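Long-range contacts in probable transcriptional regulator, LysR family protein (Rhodococcus sp., PDB 2QL3), which probably binds DNA as a transcription factor of the LysR family, the chain here being its C-terminal, effector-binding-type domain: residues P79-G84 with K172-P177; H104-L109 with F127-A132. All blocks are in the same frame, centred on the assembly; numbering follows the deposited sequence.

Interaction 1. Residues P79-G84 with K172-P177; sequences PMVVLG and KPIAEP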
ATOM      1  N   PRO A  79     -15.753  11.124  -2.586  1.00 31.95           N
ATOM      2  CA  PRO A  79     -15.205  10.636  -1.288  1.00 31.55           C
ATOM      3  C   PRO A  79     -16.283   9.907  -0.478  1.00 31.05           C
ATOM      4  O   PRO A  79     -17.468  10.323  -0.520  1.00 30.97           O
ATOM      5  CB  PRO A  79     -14.813  11.908  -0.528  1.00 30.92           C
ATOM      6  CG  PRO A  79     -14.807  13.010  -1.580  1.00 31.94           C
ATOM      7  CD  PRO A  79     -15.572  12.576  -2.796  1.00 30.67           C
HETATM    8  N   MSE A  80     -15.864   8.844   0.224  1.00 29.58           N
HETATM    9  CA  MSE A  80     -16.711   8.030   1.110  1.00 29.67           C
HETATM   10  C   MSE A  80     -16.089   7.816   2.506  1.00 28.55           C
HETATM   11  O   MSE A  80     -14.875   7.859   2.702  1.00 26.01           O
HETATM   12  CB  MSE A  80     -17.037   6.678   0.479  1.00 30.86           C
HETATM   13  CG  MSE A  80     -15.866   5.689   0.414  1.00 34.62           C
HETATM   14 SE   MSE A  80     -15.926   4.543  -1.219  0.50 34.33          SE
HETATM   15  CE  MSE A  80     -15.058   5.679  -2.569  1.00 38.12           C
ATOM     16  N   VAL A  81     -16.964   7.657   3.481  1.00 27.32           N
ATOM     17  CA  VAL A  81     -16.553   7.274   4.815  1.00 26.61           C
ATOM     18  C   VAL A  81     -16.391   5.753   4.871  1.00 26.09           C
ATOM     19  O   VAL A  81     -17.157   5.045   4.226  1.00 25.16           O
ATOM     20  CB  VAL A  81     -17.574   7.826   5.913  1.00 24.50           C
ATOM     21  CG1 VAL A  81     -17.422   7.094   7.203  1.00 23.17           C
ATOM     22  CG2 VAL A  81     -17.242   9.289   6.150  1.00 26.20           C
ATOM     23  N   VAL A  82     -15.369   5.287   5.610  1.00 24.63           N
ATOM     24  CA  VAL A  82     -15.141   3.880   5.792  1.00 23.77           C
ATOM     25  C   VAL A  82     -15.046   3.654   7.262  1.00 24.90           C
ATOM     26  O   VAL A  82     -14.332   4.382   7.965  1.00 25.41           O
ATOM     27  CB  VAL A  82     -13.890   3.358   4.966  1.00 24.99           C
ATOM     28  CG1 VAL A  82     -13.823   1.840   4.970  1.00 21.79           C
ATOM     29  CG2 VAL A  82     -13.914   3.880   3.522  1.00 24.55           C
ATOM     30  N   LEU A  83     -15.827   2.676   7.736  1.00 26.07           N
ATOM     31  CA  LEU A  83     -15.993   2.325   9.157  1.00 26.18           C
ATOM     32  C   LEU A  83     -15.679   0.842   9.344  1.00 25.95           C
ATOM     33  O   LEU A  83     -15.765   0.025   8.386  1.00 25.42           O
ATOM     34  CB  LEU A  83     -17.454   2.461   9.552  1.00 27.44           C
ATOM     35  CG  LEU A  83     -18.051   3.816   9.949  1.00 30.17           C
ATOM     36  CD1 LEU A  83     -17.122   5.016   9.780  1.00 30.44           C
ATOM     37  CD2 LEU A  83     -19.467   4.009   9.406  1.00 30.32           C
ATOM     38  N   GLY A  84     -15.292   0.503  10.567  1.00 25.27           N
ATOM     39  CA  GLY A  84     -15.210  -0.878  10.997  1.00 24.20           C
ATOM     40  C   GLY A  84     -16.620  -1.323  11.357  1.00 24.66           C
ATOM     41  O   GLY A  84     -17.484  -0.491  11.674  1.00 24.52           O
ATOM     42  N   LYS A 172     -19.609   4.044   3.541  1.00 29.85           N
ATOM     43  CA  LYS A 172     -20.822   4.835   3.497  1.00 29.89           C
ATOM     44  C   LYS A 172     -20.662   6.144   2.745  1.00 29.98           C
ATOM     45  O   LYS A 172     -19.597   6.812   2.877  1.00 29.67           O
ATOM     46  CB  LYS A 172     -21.293   5.112   4.925  1.00 30.69           C
ATOM     47  CG  LYS A 172     -21.523   3.855   5.697  1.00 31.23           C
ATOM     48  CD  LYS A 172     -22.323   4.123   6.897  1.00 35.46           C
ATOM     49  CE  LYS A 172     -23.594   3.347   6.793  1.00 39.17           C
ATOM     50  NZ  LYS A 172     -23.454   2.200   7.706  1.00 40.17           N
ATOM     51  N   PRO A 173     -21.724   6.540   1.984  1.00 28.91           N
ATOM     52  CA  PRO A 173     -21.725   7.855   1.345  1.00 28.59           C
ATOM     53  C   PRO A 173     -21.865   8.974   2.398  1.00 28.13           C
ATOM     54  O   PRO A 173     -22.434   8.763   3.452  1.00 27.39           O
ATOM     55  CB  PRO A 173     -22.998   7.841   0.465  1.00 28.98           C
ATOM     56  CG  PRO A 173     -23.605   6.466   0.571  1.00 27.68           C
ATOM     57  CD  PRO A 173     -22.984   5.797   1.766  1.00 28.66           C
ATOM     58  N   ILE A 174     -21.328  10.140   2.068  1.00 28.40           N
ATOM     59  CA  ILE A 174     -21.420  11.372   2.850  1.00 27.34           C
ATOM     60  C   ILE A 174     -22.512  12.326   2.321  1.00 28.20           C
ATOM     61  O   ILE A 174     -22.705  12.461   1.128  1.00 28.82           O
ATOM     62  CB  ILE A 174     -20.030  12.104   2.858  1.00 25.93           C
ATOM     63  CG1 ILE A 174     -18.927  11.150   3.378  1.00 25.57           C
ATOM     64  CG2 ILE A 174     -20.133  13.435   3.674  1.00 26.06           C
ATOM     65  CD1 ILE A 174     -17.523  11.250   2.712  1.00 25.87           C
ATOM     66  N   ALA A 175     -23.252  12.951   3.226  1.00 29.25           N
ATOM     67  CA  ALA A 175     -24.279  13.886   2.857  1.00 31.17           C
ATOM     68  C   ALA A 175     -24.250  15.081   3.792  1.00 32.47           C
ATOM     69  O   ALA A 175     -23.607  15.053   4.870  1.00 32.15           O
ATOM     70  CB  ALA A 175     -25.655  13.223   2.863  1.00 32.10           C
ATOM     71  N   GLU A 176     -24.957  16.116   3.361  1.00 34.66           N
ATOM     72  CA  GLU A 176     -25.098  17.407   4.057  1.00 35.88           C
ATOM     73  C   GLU A 176     -23.861  18.030   4.667  1.00 35.98           C
ATOM     74  O   GLU A 176     -23.738  18.043   5.897  1.00 36.49           O
ATOM     75  CB  GLU A 176     -26.253  17.427   5.057  1.00 37.25           C
ATOM     76  CG  GLU A 176     -26.578  16.149   5.709  1.00 41.51           C
ATOM     77  CD  GLU A 176     -28.073  15.920   5.758  1.00 47.24           C
ATOM     78  OE1 GLU A 176     -28.780  16.761   6.373  1.00 48.76           O
ATOM     79  OE2 GLU A 176     -28.523  14.892   5.184  1.00 48.00           O
ATOM     80  N   PRO A 177     -22.973  18.600   3.814  1.00 35.84           N
ATOM     81  CA  PRO A 177     -23.157  18.548   2.346  1.00 35.55           C
ATOM     82  C   PRO A 177     -22.535  17.309   1.730  1.00 34.81           C
ATOM     83  O   PRO A 177     -21.676  16.657   2.333  1.00 33.50           O
ATOM     84  CB  PRO A 177     -22.385  19.793   1.856  1.00 36.67           C
ATOM     85  CG  PRO A 177     -21.180  19.850   2.820  1.00 36.14           C
ATOM     86  CD  PRO A 177     -21.769  19.390   4.185  1.00 36.04           C
TER
HETATM   87  O   HOH W   1     -19.975  10.097  -0.571  1.00 28.96           O

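Interaction 2. Residues H104-L109 with F127-A132; sequences HPMVLL and FAPRVA. With PO4 (phosphate ion), chain M.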
ATOM      1  N   HIS A 104     -15.151  11.267  17.050  1.00 32.68           N
ATOM      2  CA  HIS A 104     -14.601   9.890  16.988  1.00 31.44           C
ATOM      3  C   HIS A 104     -13.209   9.964  16.363  1.00 29.32           C
ATOM      4  O   HIS A 104     -12.965  10.832  15.499  1.00 28.96           O
ATOM      5  CB  HIS A 104     -15.477   9.004  16.109  1.00 32.53           C
ATOM      6  CG  HIS A 104     -16.791   8.651  16.715  1.00 34.86           C
ATOM      7  ND1 HIS A 104     -17.931   9.408  16.519  1.00 35.50           N
ATOM      8  CD2 HIS A 104     -17.159   7.607  17.492  1.00 35.08           C
ATOM      9  CE1 HIS A 104     -18.933   8.865  17.186  1.00 35.07           C
ATOM     10  NE2 HIS A 104     -18.496   7.762  17.769  1.00 38.16           N
ATOM     11  N   PRO A 105     -12.286   9.059  16.787  1.00 27.79           N
ATOM     12  CA  PRO A 105     -10.902   9.119  16.332  1.00 26.50           C
ATOM     13  C   PRO A 105     -10.824   8.835  14.846  1.00 25.28           C
ATOM     14  O   PRO A 105     -11.462   7.908  14.392  1.00 24.43           O
ATOM     15  CB  PRO A 105     -10.219   7.935  17.059  1.00 26.04           C
ATOM     16  CG  PRO A 105     -11.259   7.162  17.678  1.00 29.11           C
ATOM     17  CD  PRO A 105     -12.524   7.954  17.737  1.00 26.46           C
HETATM   18  N   MSE A 106     -10.044   9.607  14.096  1.00 25.49           N
HETATM   19  CA  MSE A 106      -9.891   9.333  12.694  1.00 25.97           C
HETATM   20  C   MSE A 106      -8.547   8.656  12.376  1.00 25.47           C
HETATM   21  O   MSE A 106      -7.568   8.904  13.045  1.00 25.22           O
HETATM   22  CB  MSE A 106     -10.088  10.638  11.860  1.00 25.19           C
HETATM   23  CG  MSE A 106     -10.028  10.410  10.322  1.00 23.42           C
HETATM   24 SE   MSE A 106      -9.484  12.073   9.446  0.80 33.88          SE
HETATM   25  CE  MSE A 106      -9.926  11.578   7.534  1.00 27.12           C
ATOM     26  N   VAL A 107      -8.540   7.783  11.349  1.00 25.74           N
ATOM     27  CA  VAL A 107      -7.331   7.215  10.734  1.00 24.59           C
ATOM     28  C   VAL A 107      -7.197   8.017   9.431  1.00 25.31           C
ATOM     29  O   VAL A 107      -8.085   7.964   8.569  1.00 24.79           O
ATOM     30  CB  VAL A 107      -7.479   5.691  10.386  1.00 24.06           C
ATOM     31  CG1 VAL A 107      -6.253   5.169   9.644  1.00 23.55           C
ATOM     32  CG2 VAL A 107      -7.671   4.865  11.625  1.00 24.44           C
ATOM     33  N   LEU A 108      -6.145   8.823   9.341  1.00 27.12           N
ATOM     34  CA  LEU A 108      -5.924   9.723   8.213  1.00 27.65           C
ATOM     35  C   LEU A 108      -4.957   9.105   7.195  1.00 29.07           C
ATOM     36  O   LEU A 108      -3.833   8.696   7.534  1.00 29.51           O
ATOM     37  CB  LEU A 108      -5.381  11.065   8.719  1.00 26.90           C
ATOM     38  CG  LEU A 108      -4.887  12.068   7.700  1.00 26.74           C
ATOM     39  CD1 LEU A 108      -6.060  12.677   7.042  1.00 26.85           C
ATOM     40  CD2 LEU A 108      -4.023  13.197   8.306  1.00 29.20           C
ATOM     41  N   LEU A 109      -5.411   9.010   5.949  1.00 29.50           N
ATOM     42  CA  LEU A 109      -4.507   8.687   4.849  1.00 29.38           C
ATOM     43  C   LEU A 109      -3.734   9.965   4.468  1.00 29.13           C
ATOM     44  O   LEU A 109      -4.300  10.923   3.979  1.00 28.26           O
ATOM     45  CB  LEU A 109      -5.287   8.141   3.645  1.00 29.02           C
ATOM     46  CG  LEU A 109      -4.340   7.722   2.478  1.00 30.30           C
ATOM     47  CD1 LEU A 109      -3.417   6.570   2.936  1.00 26.89           C
ATOM     48  CD2 LEU A 109      -5.093   7.345   1.248  1.00 27.94           C
ATOM     49  N   PHE A 127     -15.376  20.965  11.030  1.00 35.92           N
ATOM     50  CA  PHE A 127     -14.455  20.488  12.073  1.00 34.80           C
ATOM     51  C   PHE A 127     -13.061  20.177  11.585  1.00 34.82           C
ATOM     52  O   PHE A 127     -12.794  20.144  10.367  1.00 35.15           O
ATOM     53  CB  PHE A 127     -15.046  19.335  12.910  1.00 35.11           C
ATOM     54  CG  PHE A 127     -15.166  18.045  12.163  1.00 34.88           C
ATOM     55  CD1 PHE A 127     -16.201  17.852  11.239  1.00 36.15           C
ATOM     56  CD2 PHE A 127     -14.242  17.018  12.374  1.00 37.38           C
ATOM     57  CE1 PHE A 127     -16.298  16.678  10.498  1.00 33.71           C
ATOM     58  CE2 PHE A 127     -14.349  15.810  11.671  1.00 35.63           C
ATOM     59  CZ  PHE A 127     -15.369  15.642  10.734  1.00 35.52           C
ATOM     60  N   ALA A 128     -12.167  20.053  12.557  1.00 33.34           N
ATOM     61  CA  ALA A 128     -10.808  19.600  12.376  1.00 32.97           C
ATOM     62  C   ALA A 128     -10.810  18.207  13.010  1.00 32.00           C
ATOM     63  O   ALA A 128     -11.175  18.047  14.172  1.00 31.86           O
ATOM     64  CB  ALA A 128      -9.832  20.540  13.110  1.00 33.40           C
ATOM     65  N   PRO A 129     -10.498  17.185  12.227  1.00 30.69           N
ATOM     66  CA  PRO A 129     -10.655  15.848  12.833  1.00 29.79           C
ATOM     67  C   PRO A 129      -9.594  15.556  13.902  1.00 29.34           C
ATOM     68  O   PRO A 129      -8.459  16.098  13.816  1.00 28.95           O
ATOM     69  CB  PRO A 129     -10.452  14.915  11.664  1.00 27.67           C
ATOM     70  CG  PRO A 129      -9.508  15.691  10.745  1.00 30.25           C
ATOM     71  CD  PRO A 129     -10.017  17.125  10.833  1.00 30.67           C
ATOM     72  N   ARG A 130      -9.978  14.702  14.849  1.00 29.30           N
ATOM     73  CA  ARG A 130      -9.072  14.127  15.865  1.00 30.68           C
ATOM     74  C   ARG A 130      -8.363  12.917  15.244  1.00 29.53           C
ATOM     75  O   ARG A 130      -8.938  11.834  15.199  1.00 28.78           O
ATOM     76  CB  ARG A 130      -9.840  13.627  17.103  1.00 30.68           C
ATOM     77  CG  ARG A 130     -10.906  14.610  17.752  1.00 33.50           C
ATOM     78  CD  ARG A 130     -11.677  13.952  18.938  1.00 33.57           C
ATOM     79  NE  ARG A 130     -10.771  13.168  19.792  1.00 46.61           N
ATOM     80  CZ  ARG A 130     -10.739  11.825  19.917  1.00 50.20           C
ATOM     81  NH1 ARG A 130     -11.606  11.032  19.282  1.00 51.19           N
ATOM     82  NH2 ARG A 130      -9.828  11.257  20.707  1.00 50.73           N
ATOM     83  N   VAL A 131      -7.130  13.116  14.786  1.00 28.90           N
ATOM     84  CA  VAL A 131      -6.384  12.091  14.065  1.00 28.54           C
ATOM     85  C   VAL A 131      -5.619  11.275  15.110  1.00 29.09           C
ATOM     86  O   VAL A 131      -4.703  11.773  15.815  1.00 29.70           O
ATOM     87  CB  VAL A 131      -5.473  12.694  12.976  1.00 28.84           C
ATOM     88  CG1 VAL A 131      -4.752  11.598  12.181  1.00 27.75           C
ATOM     89  CG2 VAL A 131      -6.295  13.569  12.031  1.00 29.00           C
ATOM     90  N   ALA A 132      -6.110  10.061  15.291  1.00 28.00           N
ATOM     91  CA  ALA A 132      -5.499   9.040  16.157  1.00 28.08           C
ATOM     92  C   ALA A 132      -4.319   8.351  15.462  1.00 28.79           C
ATOM     93  O   ALA A 132      -3.337   7.943  16.127  1.00 31.01           O
ATOM     94  CB  ALA A 132      -6.552   8.006  16.542  1.00 27.91           C
TER
HETATM   95  P   PO4 M1615      -4.760  15.975  16.062  1.00 72.70           P
HETATM   96  O1  PO4 M1615      -4.346  17.408  15.725  1.00 72.84           O
HETATM   97  O2  PO4 M1615      -3.785  15.049  15.362  1.00 73.69           O
HETATM   98  O3  PO4 M1615      -4.759  15.732  17.573  1.00 71.71           O
HETATM   99  O4  PO4 M1615      -6.150  15.653  15.559  1.00 71.31           O

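Interaction 1. Residues P79-G84 with K172-P177
Val81 and Lys172 form an antiparallel hydrogen-bonded pair through two backbone bonds. Lys172 N gives its proton to Val81 O at 2.7 Å, almost straight at 173°, whereas Val81 N reaches Lys172 O at 2.8 Å along a more bent path of 141°. Beyond this pair the strands part, and a water takes over the bridging: it accepts from Ile174 N and donates to Pro79 O, where the chains no longer bond directly.

Apolar side chains add to this. The side chain of Ile174 turns back over the other strand, its CG1 anti to the carbonyl carbon (chi1 -55°), which brings CG1 to 3.7 Å from Val81 CG2 with the two side chains crossing at about a right angle. Its terminal methyl, CD1, lies against the carbonyl oxygen of Pro79, 3.4 Å from Pro79 O, and touches the ring more loosely, 4.3 Å from Pro79 CB. At the other end, Leu83 CD2 meets the aliphatic part of Lys172 at CD, 3.8 Å away; beyond that atom the lysine chain bends and leads away. Replacing Ile174 with an alanine would probably leave Val81 CG2 and the Pro79 ring without their shared apolar partner.

Pro179 also packs on Pro79 and Ile174. The contact thus joins the later part of strand 69-84 to strand 169-173 and the chain just after it; its direct polar pairing is carried by backbone atoms alone, so the side chains contribute apolar contact.

Interaction 2. Residues H104-L109 with F127-A132
Met106 N, a selenomethionine amide, donates to Arg130 O in the shortest bond of this contact, 2.7 Å and nearly straight at 172°. The same oxygen also receives a CA-H...O contact from Pro105. On the other side of the residue, Met106 O accepts the amide of Ala132 at 2.9 Å, in the carbonyl plane though bent at hydrogen, and is approached by the CA of Val131. Met106 and Val131 therefore pair as parallel neighbours. Val131 N is not used in this pairing; it donates to O4 of a phosphate at 2.8 Å, an ion probably left from crystallisation.

The extended chain of Met106, with CG anti to the backbone N (chi1 -176°), carries its selenium alongside the Pro129 ring, where SE lies 3.7 Å from Pro129 CB. Farther along the same face, Val131 CG1 touches Leu108 CB at 3.6 Å. Pro105 CB meets Ala132 CB at 3.7 Å. Arg130 lies side by side with Pro105, and a bend at its third torsion leaves NH1 3.6 Å from Pro105 CD; His104 CA sits at the guanidinium edge, in its plane. NH1 also makes a weak hydrogen bond to Glu103 O.

Strands 106-109 and 131-135 flank helix 114-125 in a beta-alpha-beta unit, with 127-130 in the loop leading into the second strand. The helix packs on Leu108 and Pro129 through Met119, and Cys122 adds to the packing on Pro129, while Val107 touches Phe144 and Val145 of helix 138-147 and Leu109 touches its Phe138.

Interaction 2 is nested, along the chain, inside the loop that interaction 1 closes, since both its segments fall between residues 84 and 172; strand 106-109 is also the next strand after 69-84. Their centres are 14 Å apart and their nearest atoms about 7 Å, so they do not touch directly. The segment around strand 152-154 connects them: Leu154 and Thr152 bond to the backbone of 79-84, while Trp151 bonds to that of 104-109 and also packs against Leu83. Helix 114-125, the helix of the beta-alpha-beta unit, is a second common neighbour, meeting Pro79 through His117. The phosphate belongs to interaction 2 alone. Both lie within the LysR substrate-binding domain, whose family belongs to the periplasmic-binding-protein clan.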